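Local coordinates for protein amidase (PDB 5EWQ) that probably hydrolyses carboxylic acid amides to the acid and ammonia, at residues 17-22 with 78-83; 391-396 with 403-408. One frame throughout, in Å; residues are numbered along the deposited sequence.

Both contacts lie on the outer part of the single chain, their centres about 25 Å apart and their nearest atoms about 7 Å apart without touching. Each is largely buried, with one lysine toward the solvent side. Interaction 1 joins parts distant in sequence, the start of helix 20-28 and the turn after helix 64-79, whereas interaction 2 spans only helix 397-400 and its short links, between helices 386-394 and 406-412. Their chemistry differs: 17-22 and 78-83 meet without a direct hydrogen bond, by packing, while 391-396 and 403-408 share a direct amide-amide hydrogen bond. In each, a glutamine forms the centre.

Interaction 1. Residues 17-22 with 78-83; sequences YDKERV and HDQNGI
Lys19 and Gln80 bring the backbones closest, their CA atoms 6.6 Å apart, where the lead-in to helix 20-28 faces the turn that follows helix 64-79; no hydrogen bond crosses. Gln80 carries the contact from its side, since its side chain sets out toward 17-22 and folds at chi2 (-59°). The side chains of Lys19 and Gln80 run antiparallel alongside one another. Lys19 lays its aliphatic middle against the glutamine: Lys19 CD lies 3.2 Å from the backbone O of Gln80. Lys19 CG is 3.5 Å from Gln80 OE1. With CG of Lys19 anti to the backbone N (chi1 -170°) and the chain kinked twice along its length, its methylenes rather than its ammonium make the nearest approach; NZ stays 3.6 Å from Gln80 O. Val22 comes in roughly perpendicular to Gln80, its CG1 3.7 Å from Gln80 CG, so the methylene part of the glutamine packs on a buried branched side chain.

The amide end of Gln80 is held by two partners, Asp79 and Lys187. Gln80 NE2 donates to Asp79 OD2, though the modelled length of 2.5 Å is short and doubtful. Gln80 OE1 accepts from Lys187 NZ, which also bonds Tyr17 O and so links the two segments indirectly. Within 17-22, Arg21 NE forms a salt bridge with Asp18 OD2 (2.7 Å).

Leu23 of helix 20-28 extends the packing onto Gln80 and Asn81. Asp79 ties the end of helix 64-79 to Ser87 and to Val88, the first residue of strand 88-91, and Arg21 reaches Glu90 on that strand, at the edge of the large mixed sheet.

Interaction 2. Residues 391-396 with 403-408; sequences AFNKRD and YGQTLI
Asn393 and Gln405 supply the one hydrogen bond of this contact, an amide-to-amide link between the C-terminal part of helix 386-394 and the residue just before helix 406-412. Asn393 ND2 donates to Gln405 OE1 at 2.7 Å and almost straight, with an N-H...O angle of 176°. The acceptor lies in the amide plane of Asn393, but the donor stands 37° above the carbonyl plane of Gln405, so the bond does not follow a lone pair. The two amide planes are turned 56° from each other. Gln405 spans the gap because its CG sits between the backbone N and the carbonyl carbon and the chain beyond runs extended, carrying the amide to the helix; the CA atoms of the bonded pair are 8.3 Å apart.

Van der Waals contacts flank the bond. Asn393 CB lies 3.5 Å from Gln405 OE1, and Ile408 CD1 comes within 4.1 Å of Asn393 ND2, placing a methyl group beside the donor. Lys394 lies across Gln405; its CG is 4.0 Å from Gln405 NE2.

Charge enters through Lys394, whose NZ lies 3.7 Å from Gln405 NE2 without bonding to it. The ammonium forms its salt bridge with Glu409, which adds a charged tie to helix 406-412 itself.

The other half of the Gln405 amide is also used, as NE2 donates to Ile390 O in helix 386-394. Both ends of the buried amide are thus satisfied from one helix, an arrangement that should fix its rotation and hold the N-terminal end of helix 406-412 against helix 386-394 by directional bonds supplemented by modest apolar packing.

Interaction 1. Residues 17-22 with 78-83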
# COMPACT_ATOMS: atom_id res chain seq x y z
N TYR A 17 -13.43 -1.29 -16.57
CA TYR A 17 -13.99 -0.04 -17.08
C TYR A 17 -12.92 0.85 -17.69
O TYR A 17 -11.80 0.91 -17.18
CB TYR A 17 -14.70 0.73 -15.96
CG TYR A 17 -15.82 -0.02 -15.28
CD1 TYR A 17 -16.83 -0.63 -16.03
CD2 TYR A 17 -15.88 -0.13 -13.90
CE1 TYR A 17 -17.86 -1.31 -15.40
CE2 TYR A 17 -16.90 -0.81 -13.27
CZ TYR A 17 -17.89 -1.40 -14.03
OH TYR A 17 -18.91 -2.08 -13.40
N ASP A 18 -13.28 1.54 -18.78
CA ASP A 18 -12.43 2.57 -19.38
C ASP A 18 -11.00 2.09 -19.63
O ASP A 18 -10.06 2.57 -19.00
CB ASP A 18 -12.43 3.82 -18.50
CG ASP A 18 -11.89 5.04 -19.22
OD1 ASP A 18 -11.80 5.01 -20.46
OD2 ASP A 18 -11.55 6.03 -18.53
N LYS A 19 -10.85 1.13 -20.54
CA LYS A 19 -9.55 0.51 -20.79
C LYS A 19 -8.59 1.47 -21.49
O LYS A 19 -7.38 1.39 -21.31
CB LYS A 19 -9.73 -0.76 -21.61
CG LYS A 19 -8.48 -1.61 -21.73
CD LYS A 19 -8.72 -3.03 -21.24
CE LYS A 19 -9.73 -3.75 -22.12
NZ LYS A 19 -9.90 -5.17 -21.71
N GLU A 20 -9.14 2.38 -22.29
CA GLU A 20 -8.32 3.32 -23.06
C GLU A 20 -7.74 4.43 -22.18
O GLU A 20 -6.93 5.23 -22.65
CB GLU A 20 -9.14 3.93 -24.20
CG GLU A 20 -9.53 2.93 -25.27
CD GLU A 20 -8.32 2.33 -25.98
OE1 GLU A 20 -7.30 3.04 -26.14
OE2 GLU A 20 -8.39 1.15 -26.37
N ARG A 21 -8.15 4.47 -20.92
CA ARG A 21 -7.61 5.42 -19.97
C ARG A 21 -6.14 5.13 -19.68
O ARG A 21 -5.35 6.03 -19.42
CB ARG A 21 -8.42 5.39 -18.67
CG ARG A 21 -7.86 6.26 -17.55
CD ARG A 21 -8.70 6.13 -16.28
NE ARG A 21 -10.00 6.77 -16.41
CZ ARG A 21 -10.24 8.03 -16.03
NH1 ARG A 21 -9.27 8.76 -15.51
NH2 ARG A 21 -11.46 8.54 -16.18
N VAL A 22 -5.78 3.85 -19.75
CA VAL A 22 -4.43 3.40 -19.46
C VAL A 22 -3.63 3.13 -20.74
O VAL A 22 -2.46 3.48 -20.84
CB VAL A 22 -4.44 2.13 -18.59
CG1 VAL A 22 -3.04 1.57 -18.42
CG2 VAL A 22 -5.07 2.43 -17.23
N HIS A 78 -0.20 -7.04 -19.84
CA HIS A 78 -0.59 -7.91 -18.74
C HIS A 78 -1.69 -7.33 -17.86
O HIS A 78 -2.52 -8.07 -17.33
CB HIS A 78 0.63 -8.25 -17.88
CG HIS A 78 1.65 -9.09 -18.58
ND1 HIS A 78 1.30 -10.09 -19.46
CD2 HIS A 78 3.00 -9.08 -18.53
CE1 HIS A 78 2.40 -10.67 -19.93
NE2 HIS A 78 3.44 -10.07 -19.38
N ASP A 79 -1.70 -6.01 -17.69
CA ASP A 79 -2.67 -5.39 -16.79
C ASP A 79 -3.98 -5.06 -17.51
O ASP A 79 -5.06 -5.29 -16.96
CB ASP A 79 -2.08 -4.12 -16.17
CG ASP A 79 -2.99 -3.52 -15.10
OD1 ASP A 79 -2.95 -4.00 -13.95
OD2 ASP A 79 -3.75 -2.58 -15.42
N GLN A 80 -3.88 -4.52 -18.72
CA GLN A 80 -5.06 -4.17 -19.49
C GLN A 80 -5.29 -5.15 -20.64
O GLN A 80 -6.29 -5.08 -21.35
CB GLN A 80 -4.94 -2.74 -20.03
CG GLN A 80 -4.83 -1.68 -18.95
CD GLN A 80 -6.03 -1.67 -18.01
OE1 GLN A 80 -7.18 -1.66 -18.46
NE2 GLN A 80 -5.76 -1.69 -16.71
N ASN A 81 -4.35 -6.08 -20.80
CA ASN A 81 -4.50 -7.16 -21.78
C ASN A 81 -3.96 -8.47 -21.22
O ASN A 81 -3.49 -8.52 -20.09
CB ASN A 81 -3.80 -6.81 -23.09
CG ASN A 81 -4.48 -5.68 -23.84
OD1 ASN A 81 -5.51 -5.89 -24.48
ND2 ASN A 81 -3.90 -4.49 -23.77
N GLY A 82 -4.04 -9.52 -22.03
CA GLY A 82 -3.59 -10.84 -21.60
C GLY A 82 -4.37 -11.33 -20.40
O GLY A 82 -5.59 -11.48 -20.46
N ILE A 83 -3.67 -11.56 -19.29
CA ILE A 83 -4.30 -12.01 -18.06
C ILE A 83 -5.20 -10.90 -17.50
O ILE A 83 -6.15 -11.18 -16.77
CB ILE A 83 -3.25 -12.43 -17.00
CG1 ILE A 83 -3.91 -13.16 -15.83
CG2 ILE A 83 -2.44 -11.24 -16.53
CD1 ILE A 83 -4.59 -14.45 -16.23

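Interaction 2. Residues 391-396 with 403-408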
# COMPACT_ATOMS: atom_id res chain seq x y z
N ALA A 391 -26.32 11.28 -4.41
CA ALA A 391 -27.28 11.64 -5.44
C ALA A 391 -26.72 11.36 -6.83
O ALA A 391 -27.46 10.99 -7.75
CB ALA A 391 -27.66 13.11 -5.32
N PHE A 392 -25.41 11.52 -6.98
CA PHE A 392 -24.74 11.29 -8.26
C PHE A 392 -24.76 9.81 -8.63
O PHE A 392 -25.03 9.45 -9.78
CB PHE A 392 -23.30 11.80 -8.20
CG PHE A 392 -22.53 11.59 -9.47
CD1 PHE A 392 -22.59 12.52 -10.50
CD2 PHE A 392 -21.74 10.47 -9.65
CE1 PHE A 392 -21.89 12.34 -11.67
CE2 PHE A 392 -21.03 10.28 -10.82
CZ PHE A 392 -21.10 11.21 -11.83
N ASN A 393 -24.47 8.95 -7.66
CA ASN A 393 -24.43 7.51 -7.88
C ASN A 393 -25.79 6.93 -8.23
O ASN A 393 -25.89 5.97 -9.00
CB ASN A 393 -23.87 6.80 -6.65
CG ASN A 393 -22.41 7.13 -6.39
OD1 ASN A 393 -21.66 7.45 -7.32
ND2 ASN A 393 -22.00 7.05 -5.13
N LYS A 394 -26.84 7.52 -7.67
CA LYS A 394 -28.21 7.05 -7.89
C LYS A 394 -28.65 7.17 -9.35
O LYS A 394 -29.50 6.40 -9.81
CB LYS A 394 -29.18 7.83 -7.00
CG LYS A 394 -29.24 7.37 -5.55
CD LYS A 394 -30.16 8.27 -4.74
CE LYS A 394 -30.63 7.59 -3.46
NZ LYS A 394 -29.52 7.29 -2.52
N ARG A 395 -28.08 8.13 -10.07
CA ARG A 395 -28.51 8.42 -11.43
C ARG A 395 -28.06 7.35 -12.43
O ARG A 395 -28.54 7.31 -13.56
CB ARG A 395 -28.00 9.79 -11.87
CG ARG A 395 -28.53 10.93 -11.01
CD ARG A 395 -28.06 12.29 -11.51
NE ARG A 395 -28.48 13.38 -10.64
CZ ARG A 395 -29.61 14.06 -10.79
NH1 ARG A 395 -29.91 15.04 -9.95
NH2 ARG A 395 -30.43 13.77 -11.79
N ASP A 396 -27.13 6.50 -12.01
CA ASP A 396 -26.69 5.37 -12.83
C ASP A 396 -26.12 4.29 -11.92
O ASP A 396 -24.91 4.06 -11.88
CB ASP A 396 -25.65 5.82 -13.87
CG ASP A 396 -25.44 4.79 -14.96
OD1 ASP A 396 -26.29 3.88 -15.10
OD2 ASP A 396 -24.43 4.89 -15.69
N TYR A 403 -22.46 -2.46 -6.42
CA TYR A 403 -22.67 -3.18 -5.16
C TYR A 403 -23.28 -2.27 -4.10
O TYR A 403 -23.27 -2.61 -2.91
CB TYR A 403 -21.35 -3.78 -4.67
CG TYR A 403 -20.68 -4.67 -5.69
CD1 TYR A 403 -21.02 -6.01 -5.81
CD2 TYR A 403 -19.70 -4.17 -6.54
CE1 TYR A 403 -20.41 -6.82 -6.75
CE2 TYR A 403 -19.08 -4.98 -7.48
CZ TYR A 403 -19.44 -6.30 -7.58
OH TYR A 403 -18.83 -7.12 -8.50
N GLY A 404 -23.80 -1.13 -4.52
CA GLY A 404 -24.49 -0.22 -3.62
C GLY A 404 -23.58 0.78 -2.94
O GLY A 404 -22.39 0.86 -3.24
N GLN A 405 -24.15 1.56 -2.02
CA GLN A 405 -23.40 2.58 -1.29
C GLN A 405 -23.94 2.74 0.13
O GLN A 405 -24.08 3.86 0.63
CB GLN A 405 -23.46 3.91 -2.04
CG GLN A 405 -24.86 4.37 -2.40
CD GLN A 405 -24.89 5.74 -3.05
OE1 GLN A 405 -23.85 6.38 -3.21
NE2 GLN A 405 -26.07 6.19 -3.44
N THR A 406 -24.23 1.62 0.78
CA THR A 406 -24.84 1.62 2.11
C THR A 406 -23.97 2.30 3.16
O THR A 406 -24.48 2.98 4.05
CB THR A 406 -25.14 0.17 2.57
OG1 THR A 406 -25.85 -0.52 1.54
CG2 THR A 406 -25.97 0.18 3.84
N LEU A 407 -22.65 2.12 3.06
CA LEU A 407 -21.73 2.64 4.06
C LEU A 407 -21.64 4.16 4.06
O LEU A 407 -21.67 4.79 5.12
CB LEU A 407 -20.34 2.04 3.86
CG LEU A 407 -20.15 0.64 4.46
CD1 LEU A 407 -18.81 0.05 4.04
CD2 LEU A 407 -20.26 0.70 5.97
N ILE A 408 -21.54 4.76 2.88
CA ILE A 408 -21.44 6.21 2.78
C ILE A 408 -22.80 6.86 3.02
O ILE A 408 -22.89 8.04 3.35
CB ILE A 408 -20.88 6.66 1.41
CG1 ILE A 408 -21.88 6.38 0.29
CG2 ILE A 408 -19.55 5.99 1.13
CD1 ILE A 408 -21.41 6.85 -1.07